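Side-chain contacts in alkyl hydroperoxide reductase AhpD (Legionella pneumophila, PDB 5DIK), which probably reduces alkyl hydroperoxides through a CXXC cysteine pair, as a member of the AhpD-like carboxymuconolactone decarboxylase family possibly active in antioxidant defence: residues 59-62 / 63-67; 67-70 / 71-74; 77-80 / 81-85; 85-88 / 89-93. All blocks are in the same frame, centred on the assembly; numbering follows the deposited sequence. Where two conformers were deposited one is given.

Contact 1 of 4, residues 59-62 / 63-67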
ATOM      1  N   ILE A  59       4.828  17.976  -4.214  1.00 14.58           N
ATOM      2  CA  ILE A  59       5.203  16.737  -3.540  1.00 15.20           C
ATOM      3  C   ILE A  59       3.981  16.057  -2.929  1.00 14.39           C
ATOM      4  O   ILE A  59       3.791  14.846  -3.107  1.00 14.91           O
ATOM      5  CB  ILE A  59       6.280  16.985  -2.470  1.00 15.83           C
ATOM      6  CG1 ILE A  59       7.577  17.441  -3.149  1.00 17.14           C
ATOM      7  CG2 ILE A  59       6.518  15.735  -1.612  1.00 15.64           C
ATOM      8  CD1 ILE A  59       8.558  18.058  -2.166  1.00 18.09           C
ATOM      9  N   ALA A  60       3.126  16.826  -2.264  1.00 14.01           N
ATOM     10  CA  ALA A  60       1.891  16.279  -1.681  1.00 14.71           C
ATOM     11  C   ALA A  60       1.005  15.656  -2.761  1.00 14.18           C
ATOM     12  O   ALA A  60       0.430  14.599  -2.541  1.00 13.97           O
ATOM     13  CB  ALA A  60       1.126  17.340  -0.913  1.00 14.57           C
ATOM     14  N   MET A  61       0.919  16.296  -3.921  1.00 14.58           N
ATOM     15  CA  MET A  61       0.090  15.762  -5.035  1.00 15.79           C
ATOM     16  C   MET A  61       0.645  14.441  -5.556  1.00 14.70           C
ATOM     17  O   MET A  61      -0.113  13.502  -5.771  1.00 14.85           O
ATOM     18  CB  MET A  61      -0.020  16.754  -6.180  1.00 17.09           C
ATOM     19  CG  MET A  61      -0.800  16.196  -7.379  1.00 20.08           C
ATOM     20  SD  MET A  61      -2.480  15.665  -6.952  1.00 24.74           S
ATOM     21  CE  MET A  61      -3.127  17.332  -6.909  1.00 22.44           C
ATOM     22  N   ALA A  62       1.956  14.360  -5.729  1.00 14.27           N
ATOM     23  CA  ALA A  62       2.585  13.094  -6.096  1.00 14.67           C
ATOM     24  C   ALA A  62       2.270  11.977  -5.120  1.00 13.73           C
ATOM     25  O   ALA A  62       1.921  10.861  -5.545  1.00 13.42           O
ATOM     26  CB  ALA A  62       4.085  13.244  -6.257  1.00 14.13           C
ATOM     27  N   LEU A  63       2.366  12.275  -3.828  1.00 13.99           N
ATOM     28  CA  LEU A  63       2.071  11.318  -2.773  1.00 14.89           C
ATOM     29  C   LEU A  63       0.594  10.914  -2.757  1.00 14.59           C
ATOM     30  O   LEU A  63       0.259   9.754  -2.541  1.00 13.33           O
ATOM     31  CB  LEU A  63       2.447  11.924  -1.402  1.00 16.67           C
ATOM     32  CG  LEU A  63       3.932  12.026  -1.129  1.00 18.85           C
ATOM     33  CD1 LEU A  63       4.237  12.976   0.025  1.00 21.07           C
ATOM     34  CD2 LEU A  63       4.467  10.667  -0.783  1.00 19.60           C
ATOM     35  N   ALA A  64      -0.285  11.883  -2.988  1.00 14.81           N
ATOM     36  CA  ALA A  64      -1.710  11.597  -3.094  1.00 15.09           C
ATOM     37  C   ALA A  64      -2.071  10.637  -4.223  1.00 14.26           C
ATOM     38  O   ALA A  64      -2.959   9.790  -4.057  1.00 14.80           O
ATOM     39  CB  ALA A  64      -2.502  12.903  -3.223  1.00 15.90           C
ATOM     40  N   VAL A  65      -1.389  10.786  -5.364  1.00 14.14           N
ATOM     41  CA  VAL A  65      -1.561   9.914  -6.507  1.00 13.33           C
ATOM     42  C   VAL A  65      -1.011   8.534  -6.144  1.00 14.40           C
ATOM     43  O   VAL A  65      -1.692   7.499  -6.364  1.00 13.07           O
ATOM     44  CB  VAL A  65      -0.910  10.515  -7.765  1.00 14.14           C
ATOM     45  CG1 VAL A  65      -0.758   9.505  -8.897  1.00 13.55           C
ATOM     46  CG2 VAL A  65      -1.708  11.732  -8.209  1.00 14.56           C
ATOM     47  N   ALA A  66       0.193   8.511  -5.588  1.00 14.46           N
ATOM     48  CA  ALA A  66       0.811   7.233  -5.215  1.00 15.42           C
ATOM     49  C   ALA A  66      -0.011   6.477  -4.189  1.00 15.81           C
ATOM     50  O   ALA A  66      -0.097   5.272  -4.266  1.00 16.80           O
ATOM     51  CB  ALA A  66       2.228   7.435  -4.688  1.00 15.64           C
ATOM     52  N   LYS A  67      -0.651   7.194  -3.265  1.00 17.16           N
ATOM     53  CA  LYS A  67      -1.531   6.616  -2.267  1.00 18.74           C
ATOM     54  C   LYS A  67      -2.975   6.367  -2.773  1.00 17.91           C
ATOM     55  O   LYS A  67      -3.803   5.872  -2.020  1.00 16.33           O
ATOM     56  CB  LYS A  67      -1.615   7.524  -1.031  1.00 20.06           C
ATOM     57  CG  LYS A  67      -0.307   7.672  -0.249  1.00 24.59           C
ATOM     58  CD  LYS A  67       0.120   6.379   0.396  1.00 28.98           C
ATOM     59  CE  LYS A  67      -0.653   6.023   1.665  1.00 34.45           C
ATOM     60  NZ  LYS A  67      -0.252   4.646   2.084  1.00 35.37           N
TER
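I59 and L63 meet one turn apart on helix 53-66, which leads into the CXXC cysteines of this all-helical AhpD-like fold. Their touch is methyl to methyl: CG2 of I59 lies 3.9 Å from CD1 of L63. The two side chains run alongside each other and point the same way. In I59, CG1 sits beside the backbone N (chi1 -66°) and CG2 beside the carbonyl carbon. CG2 therefore faces the next turn, while CD1 leads away from it. L63 leans back over the preceding turn, with its CG 3.4 Å from I59 O. The next pair round the helix is M61 and V65. Here the touch is looser, with M61 SD 4.2 Å from V65 CG2. The same V65 CG2 lies 3.4 Å from M61 O, because it stands beside its own backbone N. Backbone bonds join the two turns in regular helical order. L63 N gives to I59 O at 3.0 Å, and A66 N to A62 O at 2.9 Å. A64 N reaches A60 O and V65 N reaches M61 O in the same way. A60 packs on H76 and A64 on C72 of helix 70-82, and A62 on T93 of helix 87-99. M61 packs on S77 and L80 of helix 70-82 and on L90 of helix 87-99. V65 packs on L94 and A97 of helix 87-99 and on Y108 and A112 of helix 102-120. I59 lies on A62 of the second subunit, and L63 on A66 of that subunit.

Contact 2 of 4, residues 67-70 / 71-74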
ATOM      1  N   LYS A  67      -0.651   7.194  -3.265  1.00 17.16           N
ATOM      2  CA  LYS A  67      -1.531   6.616  -2.267  1.00 18.74           C
ATOM      3  C   LYS A  67      -2.975   6.367  -2.773  1.00 17.91           C
ATOM      4  O   LYS A  67      -3.803   5.872  -2.020  1.00 16.33           O
ATOM      5  CB  LYS A  67      -1.615   7.524  -1.031  1.00 20.06           C
ATOM      6  CG  LYS A  67      -0.307   7.672  -0.249  1.00 24.59           C
ATOM      7  CD  LYS A  67       0.120   6.379   0.396  1.00 28.98           C
ATOM      8  CE  LYS A  67      -0.653   6.023   1.665  1.00 34.45           C
ATOM      9  NZ  LYS A  67      -0.252   4.646   2.084  1.00 35.37           N
ATOM     10  N   GLN A  68      -3.273   6.763  -4.007  1.00 15.82           N
ATOM     11  CA  GLN A  68      -4.577   6.475  -4.627  1.00 16.82           C
ATOM     12  C   GLN A  68      -5.719   6.978  -3.764  1.00 16.41           C
ATOM     13  O   GLN A  68      -6.705   6.293  -3.578  1.00 16.42           O
ATOM     14  CB  GLN A  68      -4.712   4.957  -4.887  1.00 18.53           C
ATOM     15  CG  GLN A  68      -3.554   4.422  -5.708  1.00 18.22           C
ATOM     16  CD  GLN A  68      -3.583   2.918  -6.003  1.00 21.75           C
ATOM     17  OE1 GLN A  68      -2.633   2.394  -6.578  1.00 27.08           O
ATOM     18  NE2 GLN A  68      -4.646   2.228  -5.607  1.00 21.00           N
ATOM     19  N   CYS A  69      -5.580   8.223  -3.313  1.00 16.26           N
ATOM     20  CA  CYS A  69      -6.483   8.812  -2.368  0.80 17.40           C
ATOM     21  C   CYS A  69      -7.264   9.983  -3.030  1.00 17.54           C
ATOM     22  O   CYS A  69      -6.749  11.069  -3.152  1.00 16.04           O
ATOM     23  CB  CYS A  69      -5.712   9.314  -1.163  0.80 17.39           C
ATOM     24  SG  CYS A  69      -6.865   9.854   0.117  0.80 20.33           S
ATOM     25  N   PRO A  70      -8.502   9.720  -3.483  1.00 18.38           N
ATOM     26  CA  PRO A  70      -9.282  10.778  -4.209  1.00 18.95           C
ATOM     27  C   PRO A  70      -9.491  12.032  -3.381  1.00 18.64           C
ATOM     28  O   PRO A  70      -9.368  13.137  -3.905  1.00 20.31           O
ATOM     29  CB  PRO A  70     -10.625  10.094  -4.501  1.00 19.32           C
ATOM     30  CG  PRO A  70     -10.301   8.647  -4.581  1.00 21.41           C
ATOM     31  CD  PRO A  70      -9.240   8.438  -3.488  1.00 18.79           C
ATOM     32  N   GLY A  71      -9.702  11.868  -2.083  1.00 17.76           N
ATOM     33  CA  GLY A  71      -9.795  12.996  -1.181  1.00 18.63           C
ATOM     34  C   GLY A  71      -8.583  13.874  -1.155  1.00 18.41           C
ATOM     35  O   GLY A  71      -8.694  15.106  -1.303  1.00 18.63           O
ATOM     36  N   CYS A  72      -7.414  13.253  -0.954  1.00 17.83           N
ATOM     37  CA  CYS A  72      -6.144  13.948  -0.974  0.50 17.65           C
ATOM     38  C   CYS A  72      -5.920  14.609  -2.323  1.00 16.93           C
ATOM     39  O   CYS A  72      -5.465  15.744  -2.401  1.00 17.07           O
ATOM     40  CB  CYS A  72      -5.016  12.941  -0.773  0.50 18.32           C
ATOM     41  SG  CYS A  72      -5.217  11.852   0.658  0.50 19.00           S
ATOM     42  N   ILE A  73      -6.273  13.893  -3.385  1.00 16.19           N
ATOM     43  CA  ILE A  73      -6.087  14.446  -4.749  1.00 16.79           C
ATOM     44  C   ILE A  73      -6.921  15.742  -4.904  1.00 17.36           C
ATOM     45  O   ILE A  73      -6.423  16.765  -5.405  1.00 17.74           O
ATOM     46  CB  ILE A  73      -6.423  13.402  -5.834  1.00 17.46           C
ATOM     47  CG1 ILE A  73      -5.304  12.360  -5.885  1.00 17.27           C
ATOM     48  CG2 ILE A  73      -6.538  14.050  -7.224  1.00 18.48           C
ATOM     49  CD1 ILE A  73      -5.665  11.126  -6.693  1.00 18.07           C
ATOM     50  N   GLY A  74      -8.154  15.693  -4.429  1.00 18.00           N
ATOM     51  CA  GLY A  74      -9.044  16.841  -4.474  1.00 18.79           C
ATOM     52  C   GLY A  74      -8.519  18.035  -3.703  1.00 19.58           C
ATOM     53  O   GLY A  74      -8.415  19.136  -4.242  1.00 18.95           O
TER
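C69 and C72 are the two cysteines of a CXXC motif, C69-P70-G71-C72, at the start of helix 70-82. Such a motif is the expected redox centre of an AhpD-like protein. A disulfide between them is seen in this crystal structure. Both residues were modelled in two conformers, and in the pair described here the SG atoms of C69 and C72 are 2.6 Å apart. That is too long for a disulfide and short for unbonded sulfurs, so the spacing of this conformer pair is doubtful. In this conformer C69 has SG anti to N (chi1 -173°) and C72 has SG beside N (chi1 -51°). C69 is also the N-cap of the helix. In the same conformer its SG accepts a weak bond from C72 N at 3.6 Å. The chain arrives from helix 53-66 through a Schellman motif, with Q68 at positive phi. P70 then starts the new helix, and P70 O takes G74 N at 2.9 Å. Y108 of the third subunit packs on C69 and P70, and M107 of that subunit on C72. I73 turns its side chain back to the cap. Its CG1 lies beside the backbone N (chi1 -73°) and comes 3.4 Å from C69 O, the same oxygen that accepts from I73 N at 2.9 Å.

Contact 3 of 4, residues 77-80 / 81-85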
ATOM      1  N   SER A  77      -5.133  19.384  -5.193  1.00 20.87           N
ATOM      2  CA  SER A  77      -5.457  20.085  -6.463  1.00 22.73           C
ATOM      3  C   SER A  77      -5.914  21.515  -6.235  1.00 22.44           C
ATOM      4  O   SER A  77      -5.465  22.459  -6.885  1.00 22.76           O
ATOM      5  CB  SER A  77      -6.595  19.363  -7.182  1.00 23.74           C
ATOM      6  OG  SER A  77      -6.033  18.313  -7.898  1.00 31.34           O
ATOM      7  N   GLN A  78      -6.836  21.645  -5.305  1.00 24.14           N
ATOM      8  CA  GLN A  78      -7.401  22.932  -4.937  1.00 25.72           C
ATOM      9  C   GLN A  78      -6.324  23.884  -4.418  1.00 25.11           C
ATOM     10  O   GLN A  78      -6.238  25.049  -4.831  1.00 21.50           O
ATOM     11  CB  GLN A  78      -8.502  22.684  -3.913  1.00 27.22           C
ATOM     12  CG  GLN A  78      -9.278  23.881  -3.472  1.00 29.49           C
ATOM     13  CD  GLN A  78     -10.398  23.475  -2.535  1.00 34.92           C
ATOM     14  OE1 GLN A  78     -10.192  22.715  -1.586  1.00 31.86           O
ATOM     15  NE2 GLN A  78     -11.605  23.966  -2.810  1.00 36.09           N
ATOM     16  N   THR A  79      -5.468  23.380  -3.537  1.00 21.57           N
ATOM     17  CA  THR A  79      -4.351  24.164  -3.041  1.00 21.32           C
ATOM     18  C   THR A  79      -3.360  24.541  -4.173  1.00 20.21           C
ATOM     19  O   THR A  79      -2.847  25.651  -4.193  1.00 19.78           O
ATOM     20  CB  THR A  79      -3.639  23.395  -1.906  1.00 20.34           C
ATOM     21  OG1 THR A  79      -4.593  23.118  -0.889  1.00 19.61           O
ATOM     22  CG2 THR A  79      -2.539  24.196  -1.305  1.00 23.94           C
ATOM     23  N   LEU A  80      -3.062  23.615  -5.086  1.00 19.47           N
ATOM     24  CA  LEU A  80      -2.139  23.921  -6.186  1.00 21.12           C
ATOM     25  C   LEU A  80      -2.668  25.089  -7.045  1.00 21.93           C
ATOM     26  O   LEU A  80      -1.901  25.960  -7.458  1.00 23.80           O
ATOM     27  CB  LEU A  80      -1.914  22.724  -7.075  1.00 21.37           C
ATOM     28  CG  LEU A  80      -0.980  21.645  -6.532  1.00 22.54           C
ATOM     29  CD1 LEU A  80      -0.999  20.498  -7.523  1.00 24.35           C
ATOM     30  CD2 LEU A  80       0.432  22.135  -6.318  1.00 23.08           C
ATOM     31  N   VAL A  81      -3.969  25.090  -7.295  1.00 23.22           N
ATOM     32  CA  VAL A  81      -4.588  26.215  -8.015  1.00 24.83           C
ATOM     33  C   VAL A  81      -4.414  27.509  -7.217  1.00 27.06           C
ATOM     34  O   VAL A  81      -3.956  28.530  -7.745  1.00 29.09           O
ATOM     35  CB  VAL A  81      -6.060  25.947  -8.296  1.00 23.43           C
ATOM     36  CG1 VAL A  81      -6.759  27.208  -8.823  1.00 25.46           C
ATOM     37  CG2 VAL A  81      -6.175  24.805  -9.285  1.00 23.21           C
ATOM     38  N   LYS A  82      -4.711  27.456  -5.928  1.00 28.24           N
ATOM     39  CA  LYS A  82      -4.480  28.610  -5.055  1.00 32.12           C
ATOM     40  C   LYS A  82      -3.034  29.108  -5.056  1.00 29.88           C
ATOM     41  O   LYS A  82      -2.795  30.310  -5.021  1.00 26.43           O
ATOM     42  CB  LYS A  82      -4.920  28.293  -3.632  1.00 37.43           C
ATOM     43  CG  LYS A  82      -4.902  29.503  -2.717  1.00 44.12           C
ATOM     44  CD  LYS A  82      -5.264  29.124  -1.295  1.00 48.31           C
ATOM     45  CE  LYS A  82      -5.245  30.357  -0.403  1.00 54.82           C
ATOM     46  NZ  LYS A  82      -5.728  30.034   0.970  1.00 61.23           N
ATOM     47  N   LEU A  83      -2.066  28.195  -5.097  1.00 26.60           N
ATOM     48  CA  LEU A  83      -0.650  28.561  -5.098  1.00 26.26           C
ATOM     49  C   LEU A  83      -0.098  28.870  -6.501  1.00 27.26           C
ATOM     50  O   LEU A  83       1.097  29.009  -6.661  1.00 26.48           O
ATOM     51  CB  LEU A  83       0.177  27.454  -4.446  1.00 29.21           C
ATOM     52  CG  LEU A  83      -0.053  27.260  -2.952  1.00 29.79           C
ATOM     53  CD1 LEU A  83       0.694  26.040  -2.446  1.00 29.90           C
ATOM     54  CD2 LEU A  83       0.369  28.498  -2.180  1.00 31.36           C
ATOM     55  N   GLN A  84      -0.981  28.943  -7.494  1.00 27.45           N
ATOM     56  CA  GLN A  84      -0.645  29.264  -8.874  1.00 30.51           C
ATOM     57  C   GLN A  84       0.370  28.312  -9.525  1.00 27.64           C
ATOM     58  O   GLN A  84       1.194  28.707 -10.353  1.00 25.49           O
ATOM     59  CB  GLN A  84      -0.205  30.748  -8.985  1.00 32.50           C
ATOM     60  CG  GLN A  84      -1.238  31.715  -8.422  1.00 37.93           C
ATOM     61  CD  GLN A  84      -0.763  33.160  -8.463  1.00 43.09           C
ATOM     62  OE1 GLN A  84       0.283  33.473  -9.031  1.00 49.51           O
ATOM     63  NE2 GLN A  84      -1.520  34.038  -7.850  1.00 50.12           N
ATOM     64  N   ALA A  85       0.265  27.035  -9.192  1.00 25.59           N
ATOM     65  CA  ALA A  85       1.004  26.014  -9.925  1.00 25.21           C
ATOM     66  C   ALA A  85       0.512  25.977 -11.363  1.00 24.15           C
ATOM     67  O   ALA A  85      -0.678  26.118 -11.615  1.00 25.90           O
ATOM     68  CB  ALA A  85       0.792  24.643  -9.273  1.00 25.90           C
TER
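L80 CG stands beside the backbone N (chi1 -77°). CD1 carries on the extended chain, and the side branch CD2 lies 3.9 Å from A85 CB. One residue earlier, T79 OG1 stands beside the backbone N (chi1 -57°), which leaves CG2 beside the carbonyl carbon, facing the next turn. There T79 CG2 meets L83 CD1 at 3.9 Å, and the two side chains lie parallel. T79 OG1 turns the other way and bonds to F75 O. The helix ends here in a Schellman motif. Q84 is its C-prime residue, with phi at 58°. A85 N reaches back to L80 O at 3.0 Å, and Q84 N to V81 O at 3.0 Å. The apolar touch of L80 with A85 is the one expected across such a motif, between the two residues joined by the A85 N to L80 O bond, which spans one residue more than a helical bond. L83 N still gives a helical bond to T79 O at 2.8 Å. V81 turns CG2 back to 3.4 Å from S77 O. S77 OG is satisfied by I73 O. This end of helix 70-82 meets three others. S77 packs on M61 of helix 53-66, where T79, L80 and L83 touch E57. L80 packs on L90 of helix 87-99, and V81 on F116 and S120 of helix 102-120.

Contact 4 of 4, residues 85-88 / 89-93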
ATOM      1  N   ALA A  85       0.265  27.035  -9.192  1.00 25.59           N
ATOM      2  CA  ALA A  85       1.004  26.014  -9.925  1.00 25.21           C
ATOM      3  C   ALA A  85       0.512  25.977 -11.363  1.00 24.15           C
ATOM      4  O   ALA A  85      -0.678  26.118 -11.615  1.00 25.90           O
ATOM      5  CB  ALA A  85       0.792  24.643  -9.273  1.00 25.90           C
ATOM      6  N   THR A  86       1.412  25.766 -12.304  1.00 23.50           N
ATOM      7  CA  THR A  86       1.007  25.647 -13.703  1.00 26.15           C
ATOM      8  C   THR A  86       0.619  24.202 -14.015  1.00 27.12           C
ATOM      9  O   THR A  86       1.002  23.243 -13.322  1.00 22.14           O
ATOM     10  CB  THR A  86       2.119  26.085 -14.665  1.00 25.42           C
ATOM     11  OG1 THR A  86       3.212  25.158 -14.580  1.00 27.39           O
ATOM     12  CG2 THR A  86       2.613  27.500 -14.325  1.00 27.61           C
ATOM     13  N   ARG A  87      -0.163  24.076 -15.068  1.00 24.21           N
ATOM     14  CA  ARG A  87      -0.517  22.791 -15.633  1.00 25.52           C
ATOM     15  C   ARG A  87       0.724  21.931 -15.922  1.00 25.06           C
ATOM     16  O   ARG A  87       0.745  20.735 -15.621  1.00 22.94           O
ATOM     17  CB  ARG A  87      -1.304  23.056 -16.928  1.00 26.29           C
ATOM     18  CG  ARG A  87      -1.943  21.827 -17.507  1.00 27.72           C
ATOM     19  CD  ARG A  87      -2.604  22.186 -18.820  1.00 28.72           C
ATOM     20  NE  ARG A  87      -3.221  21.020 -19.403  1.00 26.63           N
ATOM     21  CZ  ARG A  87      -4.432  20.593 -19.122  1.00 27.66           C
ATOM     22  NH1 ARG A  87      -5.208  21.247 -18.265  1.00 30.22           N
ATOM     23  NH2 ARG A  87      -4.894  19.523 -19.744  1.00 30.66           N
ATOM     24  N   GLU A  88       1.759  22.543 -16.498  1.00 23.99           N
ATOM     25  CA  GLU A  88       2.975  21.831 -16.810  1.00 23.96           C
ATOM     26  C   GLU A  88       3.736  21.331 -15.565  1.00 22.36           C
ATOM     27  O   GLU A  88       4.293  20.238 -15.599  1.00 19.06           O
ATOM     28  CB  GLU A  88       3.920  22.667 -17.690  1.00 29.14           C
ATOM     29  CG  GLU A  88       5.225  21.953 -18.103  1.00 37.54           C
ATOM     30  CD  GLU A  88       5.053  20.708 -18.992  1.00 43.18           C
ATOM     31  OE1 GLU A  88       3.983  20.556 -19.607  0.60 50.43           O
ATOM     32  OE2 GLU A  88       5.990  19.881 -19.074  1.00 47.18           O
ATOM     33  N   GLU A  89       3.784  22.132 -14.516  1.00 19.31           N
ATOM     34  CA  GLU A  89       4.374  21.680 -13.234  1.00 21.71           C
ATOM     35  C   GLU A  89       3.579  20.481 -12.717  1.00 19.54           C
ATOM     36  O   GLU A  89       4.171  19.504 -12.262  1.00 18.48           O
ATOM     37  CB  GLU A  89       4.390  22.813 -12.182  1.00 22.41           C
ATOM     38  CG  GLU A  89       5.374  23.913 -12.519  1.00 25.24           C
ATOM     39  CD  GLU A  89       5.186  25.188 -11.696  1.00 27.93           C
ATOM     40  OE1 GLU A  89       4.050  25.515 -11.269  1.00 28.32           O
ATOM     41  OE2 GLU A  89       6.195  25.863 -11.473  1.00 31.72           O
ATOM     42  N   LEU A  90       2.249  20.551 -12.787  1.00 18.31           N
ATOM     43  CA  LEU A  90       1.425  19.405 -12.363  1.00 19.87           C
ATOM     44  C   LEU A  90       1.740  18.157 -13.191  1.00 19.18           C
ATOM     45  O   LEU A  90       1.983  17.081 -12.635  1.00 16.70           O
ATOM     46  CB  LEU A  90      -0.065  19.741 -12.425  1.00 20.80           C
ATOM     47  CG  LEU A  90      -1.000  18.551 -12.213  1.00 23.24           C
ATOM     48  CD1 LEU A  90      -0.912  18.089 -10.775  1.00 24.36           C
ATOM     49  CD2 LEU A  90      -2.434  18.895 -12.560  1.00 24.95           C
ATOM     50  N   LEU A  91       1.730  18.295 -14.528  1.00 18.22           N
ATOM     51  CA  LEU A  91       1.979  17.169 -15.389  1.00 20.70           C
ATOM     52  C   LEU A  91       3.313  16.507 -15.055  1.00 19.41           C
ATOM     53  O   LEU A  91       3.426  15.289 -15.089  1.00 18.73           O
ATOM     54  CB  LEU A  91       1.928  17.560 -16.867  1.00 21.84           C
ATOM     55  CG  LEU A  91       0.538  17.955 -17.397  1.00 23.73           C
ATOM     56  CD1 LEU A  91       0.677  18.437 -18.832  1.00 24.92           C
ATOM     57  CD2 LEU A  91      -0.456  16.813 -17.322  1.00 26.51           C
ATOM     58  N   GLU A  92       4.331  17.305 -14.795  1.00 19.72           N
ATOM     59  CA  GLU A  92       5.646  16.752 -14.551  1.00 21.43           C
ATOM     60  C   GLU A  92       5.697  16.010 -13.218  1.00 19.88           C
ATOM     61  O   GLU A  92       6.392  14.994 -13.094  1.00 18.66           O
ATOM     62  CB  GLU A  92       6.730  17.817 -14.672  1.00 25.15           C
ATOM     63  CG  GLU A  92       6.854  18.262 -16.146  1.00 27.38           C
ATOM     64  CD  GLU A  92       8.049  19.129 -16.461  1.00 33.51           C
ATOM     65  OE1 GLU A  92       8.991  19.194 -15.616  1.00 35.34           O
ATOM     66  OE2 GLU A  92       8.035  19.760 -17.567  1.00 33.48           O
ATOM     67  N   THR A  93       4.946  16.509 -12.258  1.00 17.17           N
ATOM     68  CA  THR A  93       4.835  15.832 -10.986  1.00 19.16           C
ATOM     69  C   THR A  93       4.112  14.498 -11.143  1.00 16.77           C
ATOM     70  O   THR A  93       4.521  13.470 -10.585  1.00 16.57           O
ATOM     71  CB  THR A  93       4.147  16.719  -9.962  1.00 20.79           C
ATOM     72  OG1 THR A  93       4.847  17.975  -9.892  1.00 25.06           O
ATOM     73  CG2 THR A  93       4.216  16.079  -8.626  1.00 20.97           C
TER
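T86 and E89 cross at about a right angle, each side chain reaching the other's backbone. T86 OG1 accepts from E89 N at 3.1 Å. In return E89 OE1 accepts from T86 N at 2.8 Å, on the anti side of the carboxylate and 30° out of its plane. T86 holds OG1 between its N and carbonyl carbon (chi1 67°), which brings it over the first turn. E89 CG is close to it, 3.2 Å from T86 OG1. This exchange is a capping box, and it starts helix 87-99 with T86 as N-cap. The other oxygen of E89, OE2, forms a salt bridge with K54. One turn on, E89 O takes two bonds from T93, from OG1 and from N, on opposite faces of its plane. E88 has CG anti to the backbone N and bends after it, and its carboxylate meets that of E92 with the planes 83° apart. E88 OE2 and E92 OE2 are 2.5 Å apart, so one acid probably carries a proton. E92 OE2 also accepts from A50 N of the second subunit, and E92 OE1 from L51 N of that subunit. E88 lies across L91 as well, with E88 OE1 4.0 Å from L91 CD1. R87 forms salt bridges with E117 and with E30 of the fifth subunit.

How the contacts relate
Contacts 1 and 2 are buried and also meet other subunits; contacts 3 and 4 are partly buried. Contact 1 touches the other three through M61: its CE lies 3.7 Å from I73 O and 3.2 Å from S77 OG, and its CG lies 3.9 Å from L90 CD1. Contacts 2 and 3 are the start and end of one helix, 70-82, and contact 3 touches no other chain. Contacts 3 and 4 share A85, where one helix end passes into the next helix start. Chemistry follows place: alkyl groups in contact 1, sulfur in contact 2, apolar closure in contact 3, and carboxylates, a capping box and charged pairs in contact 4, where E92 and R87 reach other subunits.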